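Local coordinates for 4-alpha-glucanotransferase (Streptococcus agalactiae, PDB 6M6T), which is an amylomaltase, also called disproportionating enzyme, a 4-alpha-glucanotransferase of the TIM-barrel clan that holds glycan ligands in its pocket, at residues M217-S222 against I295-G300; W44-L49 against I211-D216. All blocks are in the same frame, centred on the assembly; numbering follows the deposited sequence.

Interaction 1 of 2, residues M217-S222 against I295-G300; sequences MPIYVS and IDHFKG. With ASO (1,5-anhydro-D-glucitol), chain I; AC1 (4,6-dideoxy-4-{[(1S,4R,5S,6S)-4,5,6-trihydroxy-3-(hydroxymethyl)cyclohex-2-en-1-yl]amino}-alpha-D-glucopyranose), chain J.
Ile219 overlaps His297 and Gly300, in the loop that follows strand 292-295. Its side chain splits the work between two branches. CG2 meets CB of His297 at 3.8 Å. CG1 stands opposite the backbone N (chi1 173°), which carries CD1 to the edge of the imidazole, in the ring plane, where CD2 of His297 is 3.9 Å away. The same CD1 lies 3.8 Å from Gly300 CA. CG1 also sits over the centre of one face of the neighbouring Tyr220 ring.

Back toward the strands, at Met217 and Ile295, the two strand ends are still paired in parallel. Asp296 N donates to Met217 O at 3.1 Å. Met217 and Ile295 cross beside this bond, with the bent end of the methionine bringing CE against CD1 of the isoleucine. Helix 277-289 covers Met217 from outside the contact.

Asp296 carries the ligand. Its OD2 is bonded covalently to C1 of 1,5-anhydro-D-glucitol (ASO) at 1.5 Å. OD1 accepts a weak hydrogen bond from ASO O2 and another weak one from His297 N, which also hydrogen-bonds to Glu343 OE2. Asp397 holds ASO as well, through a hydrogen bond. Ile219 CG2 is 4.0 Å from ASO O6.

OD2 is thus used up in the link to C1, while OD1 keeps the two weak hydrogen bonds. The covalent link is consistent with Asp296 acting as the nucleophile of this family's active site, with Ile219 as an apolar neighbour of the attached ASO.

Interaction 2 of 2, residues W44-L49 against I211-D216; sequences WQILPL and IQIIGD
Trp44 and Ile213 lie side by side and point the same way, from the same face of two parallel strands. CD1 of Ile213 rests 3.6 Å from Trp44 CB and approaches the indole obliquely. CG of Trp44 is anti to the backbone N (chi1 -173°), and the ring swings away from strand 212-217 toward helix 27-38. One face of the indole takes CG2 of Ile46. Its NE1 donates to Met11 O.

On the other face of the sheet, Gln45 crosses Ile214. Its extended chain runs over the isoleucine, with CB of Gln45 3.9 Å from CD1 of Ile214. Its OE1 accepts a hydrogen bond from Tyr392 OH.

The backbones are joined by three hydrogen bonds. Trp44 N donates to Gln212 O and Ile214 N to Trp44 O, both at 2.9 Å. Ile46 N closes the set on Ile214 O at 3.2 Å.

Past this pairing, Pro48 and Asp216 lie alongside each other. CG and CD of the proline ring each come 3.6 Å from Asp216 CB. The proline therefore meets the aliphatic part of the aspartate, while OD1 forms a salt bridge with Arg294 and OD2 a hydrogen bond with Tyr59 OH.

The contact joins neighbouring strands of the barrel. The two polar partners fix the rotation of the Asp216 carboxylate. This side chain is about 6 Å from ASO, so it belongs to the polar surroundings of the ligand site.

From the N terminus, the first segment reached is on strand 43-45. The chain then passes through a long, largely helical excursion before strand 212-217 returns beside it. Interaction 2 closes that loop of 161 residues. Strand 212-217 ends at the start of 217-222, where interaction 1 opens, and a second loop of 72 residues closes on 295-300. The contacts are thus in series, neither nested nor crossed. They tie strands 43-45, 212-217 and 292-295 together as neighbours in the parallel barrel sheet. Their centres are 15 Å apart, yet they touch: Pro218 CD packs 3.9 Å from Pro48 CG. Interaction 2 lies within the barrel, and interaction 1 at the C-terminal strand ends and just past them, where ASO is attached.

Interaction 1 of 2, residues M217-S222 against I295-G300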
ATOM      1  N   MET A 217      -1.296   3.356   4.418  1.00 51.01           N
ATOM      2  CA  MET A 217      -0.270   3.314   5.465  1.00 52.02           C
ATOM      3  C   MET A 217      -0.285   1.964   6.169  1.00 51.22           C
ATOM      4  O   MET A 217      -1.218   1.681   6.948  1.00 52.22           O
ATOM      5  CB  MET A 217      -0.472   4.437   6.476  1.00 54.59           C
ATOM      6  CG  MET A 217       0.655   4.588   7.477  1.00 50.48           C
ATOM      7  SD  MET A 217       0.394   6.060   8.504  1.00 66.71           S
ATOM      8  CE  MET A 217      -0.215   5.341  10.026  1.00 50.30           C
ATOM      9  N   PRO A 218       0.702   1.105   5.930  1.00 50.46           N
ATOM     10  CA  PRO A 218       0.748  -0.175   6.645  1.00 51.62           C
ATOM     11  C   PRO A 218       0.901   0.056   8.136  1.00 51.08           C
ATOM     12  O   PRO A 218       1.752   0.840   8.568  1.00 49.18           O
ATOM     13  CB  PRO A 218       1.980  -0.868   6.052  1.00 52.00           C
ATOM     14  CG  PRO A 218       2.791   0.243   5.431  1.00 49.57           C
ATOM     15  CD  PRO A 218       1.814   1.256   4.973  1.00 46.28           C
ATOM     16  N   ILE A 219       0.056  -0.636   8.920  1.00 50.48           N
ATOM     17  CA  ILE A 219       0.100  -0.526  10.382  1.00 44.65           C
ATOM     18  C   ILE A 219       1.484  -0.876  10.905  1.00 48.58           C
ATOM     19  O   ILE A 219       2.037  -0.168  11.754  1.00 49.87           O
ATOM     20  CB  ILE A 219      -0.970  -1.417  11.039  1.00 39.29           C
ATOM     21  CG1 ILE A 219      -0.778  -1.406  12.560  1.00 45.95           C
ATOM     22  CG2 ILE A 219      -0.905  -2.845  10.499  1.00 40.90           C
ATOM     23  CD1 ILE A 219      -1.889  -2.087  13.380  1.00 44.36           C
ATOM     24  N   TYR A 220       2.068  -1.957  10.400  1.00 46.95           N
ATOM     25  CA  TYR A 220       3.341  -2.462  10.875  1.00 49.63           C
ATOM     26  C   TYR A 220       4.409  -2.331   9.794  1.00 55.92           C
ATOM     27  O   TYR A 220       4.127  -2.321   8.594  1.00 53.52           O
ATOM     28  CB  TYR A 220       3.234  -3.935  11.290  1.00 46.50           C
ATOM     29  CG  TYR A 220       2.306  -4.256  12.452  1.00 48.63           C
ATOM     30  CD1 TYR A 220       2.449  -3.632  13.693  1.00 47.78           C
ATOM     31  CD2 TYR A 220       1.314  -5.232  12.322  1.00 47.89           C
ATOM     32  CE1 TYR A 220       1.613  -3.950  14.773  1.00 43.36           C
ATOM     33  CE2 TYR A 220       0.474  -5.554  13.393  1.00 51.34           C
ATOM     34  CZ  TYR A 220       0.628  -4.912  14.615  1.00 50.27           C
ATOM     35  OH  TYR A 220      -0.224  -5.232  15.654  1.00 44.42           O
ATOM     36  N   VAL A 221       5.652  -2.266  10.250  1.00 60.48           N
ATOM     37  CA  VAL A 221       6.810  -2.397   9.395  1.00 50.41           C
ATOM     38  C   VAL A 221       7.347  -3.814   9.561  1.00 53.22           C
ATOM     39  O   VAL A 221       6.873  -4.585  10.391  1.00 53.31           O
ATOM     40  CB  VAL A 221       7.866  -1.337   9.735  1.00 46.45           C
ATOM     41  CG1 VAL A 221       7.271   0.038   9.585  1.00 49.05           C
ATOM     42  CG2 VAL A 221       8.312  -1.522  11.155  1.00 40.88           C
ATOM     43  N   SER A 222       8.324  -4.188   8.730  1.00 50.05           N
ATOM     44  CA  SER A 222       8.936  -5.504   8.864  1.00 53.31           C
ATOM     45  C   SER A 222      10.003  -5.497   9.962  1.00 58.15           C
ATOM     46  O   SER A 222      10.534  -4.444  10.338  1.00 58.11           O
ATOM     47  CB  SER A 222       9.575  -5.944   7.552  1.00 52.39           C
ATOM     48  OG  SER A 222      10.386  -7.086   7.753  1.00 54.76           O
ATOM     49  N   ILE A 295      -5.502   4.154   6.809  1.00 46.21           N
ATOM     50  CA  ILE A 295      -4.705   3.400   7.770  1.00 51.14           C
ATOM     51  C   ILE A 295      -5.163   1.944   7.746  1.00 52.40           C
ATOM     52  O   ILE A 295      -6.326   1.636   8.017  1.00 51.52           O
ATOM     53  CB  ILE A 295      -4.766   4.006   9.183  1.00 43.75           C
ATOM     54  CG1 ILE A 295      -3.862   3.204  10.123  1.00 53.63           C
ATOM     55  CG2 ILE A 295      -6.165   4.042   9.745  1.00 43.81           C
ATOM     56  CD1 ILE A 295      -2.470   2.814   9.540  1.00 53.30           C
ATOM     57  N   ASP A 296      -4.251   1.050   7.365  1.00 55.74           N
ATOM     58  CA  ASP A 296      -4.585  -0.362   7.262  1.00 54.00           C
ATOM     59  C   ASP A 296      -4.808  -0.943   8.648  1.00 52.47           C
ATOM     60  O   ASP A 296      -4.251  -0.460   9.636  1.00 54.82           O
ATOM     61  CB  ASP A 296      -3.470  -1.139   6.555  1.00 50.48           C
ATOM     62  CG  ASP A 296      -3.873  -2.571   6.252  1.00 59.25           C
ATOM     63  OD1 ASP A 296      -5.084  -2.800   6.121  1.00 62.17           O
ATOM     64  OD2 ASP A 296      -3.015  -3.481   6.155  1.00 65.66           O
ATOM     65  N   HIS A 297      -5.645  -1.982   8.713  1.00 53.32           N
ATOM     66  CA  HIS A 297      -5.824  -2.809   9.914  1.00 53.32           C
ATOM     67  C   HIS A 297      -6.103  -1.963  11.156  1.00 49.96           C
ATOM     68  O   HIS A 297      -5.365  -1.979  12.144  1.00 46.87           O
ATOM     69  CB  HIS A 297      -4.608  -3.699  10.142  1.00 46.08           C
ATOM     70  CG  HIS A 297      -4.833  -4.764  11.161  1.00 45.60           C
ATOM     71  ND1 HIS A 297      -5.759  -5.768  10.991  1.00 44.68           N
ATOM     72  CD2 HIS A 297      -4.237  -4.996  12.357  1.00 49.99           C
ATOM     73  CE1 HIS A 297      -5.727  -6.574  12.039  1.00 49.55           C
ATOM     74  NE2 HIS A 297      -4.809  -6.130  12.880  1.00 50.36           N
ATOM     75  N   PHE A 298      -7.201  -1.214  11.073  1.00 47.16           N
ATOM     76  CA  PHE A 298      -7.622  -0.329  12.151  1.00 43.85           C
ATOM     77  C   PHE A 298      -7.874  -1.105  13.439  1.00 42.09           C
ATOM     78  O   PHE A 298      -7.709  -0.561  14.545  1.00 39.78           O
ATOM     79  CB  PHE A 298      -8.879   0.425  11.689  1.00 43.32           C
ATOM     80  CG  PHE A 298      -9.080   1.747  12.359  1.00 37.47           C
ATOM     81  CD1 PHE A 298      -8.200   2.796  12.128  1.00 36.40           C
ATOM     82  CD2 PHE A 298     -10.151   1.937  13.222  1.00 31.71           C
ATOM     83  CE1 PHE A 298      -8.384   4.011  12.745  1.00 39.17           C
ATOM     84  CE2 PHE A 298     -10.347   3.141  13.848  1.00 36.22           C
ATOM     85  CZ  PHE A 298      -9.468   4.187  13.613  1.00 40.80           C
ATOM     86  N   LYS A 299      -8.273  -2.374  13.313  1.00 43.49           N
ATOM     87  CA  LYS A 299      -8.454  -3.228  14.480  1.00 46.83           C
ATOM     88  C   LYS A 299      -7.226  -3.191  15.383  1.00 46.12           C
ATOM     89  O   LYS A 299      -7.343  -3.155  16.616  1.00 42.74           O
ATOM     90  CB  LYS A 299      -8.748  -4.663  14.029  1.00 46.78           C
ATOM     91  CG  LYS A 299      -9.075  -5.639  15.172  1.00 49.01           C
ATOM     92  CD  LYS A 299     -10.007  -5.006  16.213  1.00 47.28           C
ATOM     93  CE  LYS A 299     -10.059  -5.823  17.455  1.00 43.02           C
ATOM     94  NZ  LYS A 299     -10.147  -7.222  17.022  1.00 44.91           N
ATOM     95  N   GLY A 300      -6.039  -3.157  14.779  1.00 43.75           N
ATOM     96  CA  GLY A 300      -4.789  -3.163  15.514  1.00 46.51           C
ATOM     97  C   GLY A 300      -4.595  -1.989  16.446  1.00 44.95           C
ATOM     98  O   GLY A 300      -3.682  -2.040  17.283  1.00 43.36           O
TER
HETATM   99  C1  ASO I   1      -2.954  -4.945   6.111  1.00 63.03           C
HETATM  100  C2  ASO I   1      -3.108  -5.539   4.695  1.00 64.61           C
HETATM  101  C3  ASO I   1      -2.792  -7.044   4.721  1.00 67.52           C
HETATM  102  C4  ASO I   1      -1.356  -7.222   5.248  1.00 57.48           C
HETATM  103  C5  ASO I   1      -1.231  -6.588   6.607  1.00 58.46           C
HETATM  104  C6  ASO I   1       0.247  -6.554   6.992  1.00 63.24           C
HETATM  105  O2  ASO I   1      -4.424  -5.307   4.179  1.00 64.55           O
HETATM  106  O3  ASO I   1      -2.932  -7.611   3.373  1.00 68.77           O
HETATM  107  O4  ASO I   1      -0.975  -8.617   5.313  1.00 55.82           O
HETATM  108  O5  ASO I   1      -1.608  -5.209   6.556  1.00 66.26           O
HETATM  109  O6  ASO I   1       0.526  -5.352   7.731  1.00 66.98           O
HETATM  110  C1  AC1 J   2     -12.632 -12.142   7.249  1.00 81.65           C
HETATM  111  O2  AC1 J   2     -11.559 -13.724   8.745  1.00 78.38           O
HETATM  112  C2  AC1 J   2     -11.314 -12.782   7.686  1.00 78.11           C
HETATM  113  C4A AC1 J   2      -6.781  -7.094   7.316  1.00 67.27           C
HETATM  114  C3  AC1 J   2     -10.416 -11.714   8.236  1.00 68.79           C
HETATM  115  O3  AC1 J   2      -9.210 -12.356   8.630  1.00 73.77           O
HETATM  116  C4  AC1 J   2     -10.136 -10.662   7.162  1.00 73.11           C
HETATM  117  N4A AC1 J   2      -9.364  -9.536   7.694  1.00 70.29           N
HETATM  118  C5  AC1 J   2     -11.428 -10.077   6.631  1.00 72.54           C
HETATM  119  O5  AC1 J   2     -12.353 -11.128   6.202  1.00 74.56           O
HETATM  120  C6  AC1 J   2     -11.072  -9.107   5.485  1.00 60.50           C
HETATM  121  C1B AC1 J   2      -7.909  -9.732   7.742  1.00 68.08           C
HETATM  122  C2B AC1 J   2      -7.414  -8.842   8.839  1.00 65.36           C
HETATM  123  O2B AC1 J   2      -8.197  -9.137   9.996  1.00 75.18           O
HETATM  124  C3B AC1 J   2      -7.678  -7.410   8.449  1.00 61.28           C
HETATM  125  O3B AC1 J   2      -7.312  -6.533   9.504  1.00 61.21           O
HETATM  126  O4  AC1 J   2      -7.074  -5.759   6.853  1.00 65.60           O
HETATM  127  C5B AC1 J   2      -6.895  -8.054   6.297  1.00 68.53           C
HETATM  128  C7B AC1 J   2      -7.379  -9.345   6.518  1.00 70.44           C
HETATM  129  C6B AC1 J   2      -6.393  -7.681   4.918  1.00 65.92           C
HETATM  130  O6B AC1 J   2      -6.574  -6.269   4.788  1.00 68.61           O

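Interaction 2 of 2, residues W44-L49 against I211-D216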
ATOM      1  N   TRP A  44      -7.992   8.281  -6.909  1.00 39.90           N
ATOM      2  CA  TRP A  44      -7.095   7.188  -7.285  1.00 37.18           C
ATOM      3  C   TRP A  44      -6.583   6.606  -5.975  1.00 44.55           C
ATOM      4  O   TRP A  44      -5.866   7.295  -5.234  1.00 44.29           O
ATOM      5  CB  TRP A  44      -5.927   7.687  -8.154  1.00 37.09           C
ATOM      6  CG  TRP A  44      -5.061   6.604  -8.723  1.00 34.06           C
ATOM      7  CD1 TRP A  44      -5.181   5.272  -8.496  1.00 37.19           C
ATOM      8  CD2 TRP A  44      -3.959   6.754  -9.646  1.00 39.30           C
ATOM      9  NE1 TRP A  44      -4.213   4.579  -9.195  1.00 40.48           N
ATOM     10  CE2 TRP A  44      -3.463   5.465  -9.919  1.00 35.55           C
ATOM     11  CE3 TRP A  44      -3.355   7.850 -10.273  1.00 37.63           C
ATOM     12  CZ2 TRP A  44      -2.397   5.239 -10.776  1.00 32.98           C
ATOM     13  CZ3 TRP A  44      -2.278   7.617 -11.106  1.00 42.65           C
ATOM     14  CH2 TRP A  44      -1.810   6.322 -11.347  1.00 38.18           C
ATOM     15  N   GLN A  45      -6.974   5.369  -5.659  1.00 41.08           N
ATOM     16  CA  GLN A  45      -6.395   4.667  -4.518  1.00 41.50           C
ATOM     17  C   GLN A  45      -5.249   3.788  -5.006  1.00 41.60           C
ATOM     18  O   GLN A  45      -5.434   2.943  -5.894  1.00 37.48           O
ATOM     19  CB  GLN A  45      -7.429   3.819  -3.778  1.00 39.87           C
ATOM     20  CG  GLN A  45      -6.906   3.239  -2.449  1.00 37.28           C
ATOM     21  CD  GLN A  45      -8.020   2.780  -1.509  1.00 45.95           C
ATOM     22  OE1 GLN A  45      -9.216   2.926  -1.797  1.00 38.45           O
ATOM     23  NE2 GLN A  45      -7.629   2.227  -0.374  1.00 47.19           N
ATOM     24  N   ILE A  46      -4.072   3.983  -4.426  1.00 33.24           N
ATOM     25  CA  ILE A  46      -2.927   3.127  -4.676  1.00 38.62           C
ATOM     26  C   ILE A  46      -2.649   2.287  -3.422  1.00 49.78           C
ATOM     27  O   ILE A  46      -3.271   2.466  -2.367  1.00 49.69           O
ATOM     28  CB  ILE A  46      -1.685   3.948  -5.098  1.00 44.02           C
ATOM     29  CG1 ILE A  46      -1.401   5.032  -4.053  1.00 41.99           C
ATOM     30  CG2 ILE A  46      -1.899   4.590  -6.474  1.00 42.39           C
ATOM     31  CD1 ILE A  46       0.042   5.435  -3.942  1.00 49.52           C
ATOM     32  N   LEU A  47      -1.708   1.343  -3.559  1.00 46.54           N
ATOM     33  CA  LEU A  47      -1.155   0.586  -2.434  1.00 35.57           C
ATOM     34  C   LEU A  47      -0.061   1.439  -1.792  1.00 38.41           C
ATOM     35  O   LEU A  47       0.098   2.621  -2.111  1.00 36.16           O
ATOM     36  CB  LEU A  47      -0.697  -0.780  -2.926  1.00 34.54           C
ATOM     37  CG  LEU A  47      -1.798  -1.667  -3.521  1.00 40.96           C
ATOM     38  CD1 LEU A  47      -1.473  -3.121  -3.246  1.00 41.60           C
ATOM     39  CD2 LEU A  47      -3.193  -1.352  -3.006  1.00 42.79           C
ATOM     40  N   PRO A  48       0.652   0.937  -0.780  1.00 48.17           N
ATOM     41  CA  PRO A  48       1.737   1.753  -0.225  1.00 43.50           C
ATOM     42  C   PRO A  48       2.886   1.869  -1.208  1.00 43.19           C
ATOM     43  O   PRO A  48       3.152   0.969  -2.012  1.00 45.94           O
ATOM     44  CB  PRO A  48       2.156   0.993   1.039  1.00 41.29           C
ATOM     45  CG  PRO A  48       1.032   0.129   1.363  1.00 41.62           C
ATOM     46  CD  PRO A  48       0.442  -0.265   0.055  1.00 46.02           C
ATOM     47  N   LEU A  49       3.566   3.003  -1.146  1.00 41.38           N
ATOM     48  CA  LEU A  49       4.721   3.244  -1.988  1.00 41.81           C
ATOM     49  C   LEU A  49       6.028   2.842  -1.312  1.00 45.81           C
ATOM     50  O   LEU A  49       7.104   3.288  -1.723  1.00 46.70           O
ATOM     51  CB  LEU A  49       4.747   4.713  -2.395  1.00 46.16           C
ATOM     52  CG  LEU A  49       3.433   5.129  -3.051  1.00 45.47           C
ATOM     53  CD1 LEU A  49       3.563   6.535  -3.603  1.00 45.99           C
ATOM     54  CD2 LEU A  49       3.029   4.110  -4.135  1.00 40.23           C
ATOM     55  N   ILE A 211      -8.020  15.384  -9.404  1.00 47.67           N
ATOM     56  CA  ILE A 211      -7.873  13.989  -8.987  1.00 47.56           C
ATOM     57  C   ILE A 211      -7.108  13.927  -7.666  1.00 48.85           C
ATOM     58  O   ILE A 211      -6.000  14.467  -7.557  1.00 46.63           O
ATOM     59  CB  ILE A 211      -7.154  13.168 -10.068  1.00 48.63           C
ATOM     60  CG1 ILE A 211      -8.089  12.959 -11.247  1.00 45.64           C
ATOM     61  CG2 ILE A 211      -6.690  11.813  -9.504  1.00 44.23           C
ATOM     62  CD1 ILE A 211      -9.498  12.562 -10.800  1.00 45.33           C
ATOM     63  N   GLN A 212      -7.686  13.246  -6.672  1.00 47.08           N
ATOM     64  CA  GLN A 212      -7.101  13.112  -5.342  1.00 40.06           C
ATOM     65  C   GLN A 212      -6.628  11.681  -5.091  1.00 42.84           C
ATOM     66  O   GLN A 212      -7.288  10.720  -5.508  1.00 41.60           O
ATOM     67  CB  GLN A 212      -8.112  13.519  -4.281  1.00 43.55           C
ATOM     68  CG  GLN A 212      -8.691  14.910  -4.469  1.00 52.88           C
ATOM     69  CD  GLN A 212      -8.518  15.760  -3.234  1.00 56.22           C
ATOM     70  OE1 GLN A 212      -9.131  15.497  -2.190  1.00 54.03           O
ATOM     71  NE2 GLN A 212      -7.657  16.773  -3.332  1.00 57.06           N
ATOM     72  N   ILE A 213      -5.492  11.548  -4.381  1.00 39.61           N
ATOM     73  CA  ILE A 213      -4.824  10.263  -4.144  1.00 39.27           C
ATOM     74  C   ILE A 213      -5.134   9.750  -2.740  1.00 42.46           C
ATOM     75  O   ILE A 213      -4.886  10.440  -1.741  1.00 43.12           O
ATOM     76  CB  ILE A 213      -3.300  10.386  -4.331  1.00 40.80           C
ATOM     77  CG1 ILE A 213      -2.978  10.850  -5.750  1.00 38.98           C
ATOM     78  CG2 ILE A 213      -2.601   9.061  -4.008  1.00 30.24           C
ATOM     79  CD1 ILE A 213      -3.435   9.864  -6.807  1.00 37.95           C
ATOM     80  N   ILE A 214      -5.639   8.523  -2.660  1.00 41.56           N
ATOM     81  CA  ILE A 214      -5.755   7.811  -1.392  1.00 44.16           C
ATOM     82  C   ILE A 214      -4.533   6.910  -1.243  1.00 42.25           C
ATOM     83  O   ILE A 214      -4.431   5.866  -1.896  1.00 39.82           O
ATOM     84  CB  ILE A 214      -7.045   6.987  -1.302  1.00 43.28           C
ATOM     85  CG1 ILE A 214      -8.249   7.766  -1.811  1.00 44.02           C
ATOM     86  CG2 ILE A 214      -7.283   6.548   0.100  1.00 37.31           C
ATOM     87  CD1 ILE A 214      -9.377   6.838  -2.250  1.00 46.77           C
ATOM     88  N   GLY A 215      -3.618   7.313  -0.369  1.00 43.43           N
ATOM     89  CA  GLY A 215      -2.508   6.460  -0.000  1.00 51.67           C
ATOM     90  C   GLY A 215      -2.839   5.461   1.116  1.00 54.69           C
ATOM     91  O   GLY A 215      -3.784   5.621   1.891  1.00 44.07           O
ATOM     92  N   ASP A 216      -2.020   4.411   1.165  1.00 55.13           N
ATOM     93  CA  ASP A 216      -2.120   3.320   2.128  1.00 54.79           C
ATOM     94  C   ASP A 216      -0.977   3.444   3.130  1.00 50.57           C
ATOM     95  O   ASP A 216       0.183   3.604   2.731  1.00 49.52           O
ATOM     96  CB  ASP A 216      -2.040   1.962   1.404  1.00 55.96           C
ATOM     97  CG  ASP A 216      -3.133   0.967   1.833  1.00 60.16           C
ATOM     98  OD1 ASP A 216      -3.494   0.937   3.036  1.00 64.19           O
ATOM     99  OD2 ASP A 216      -3.619   0.196   0.961  1.00 59.76           O
TER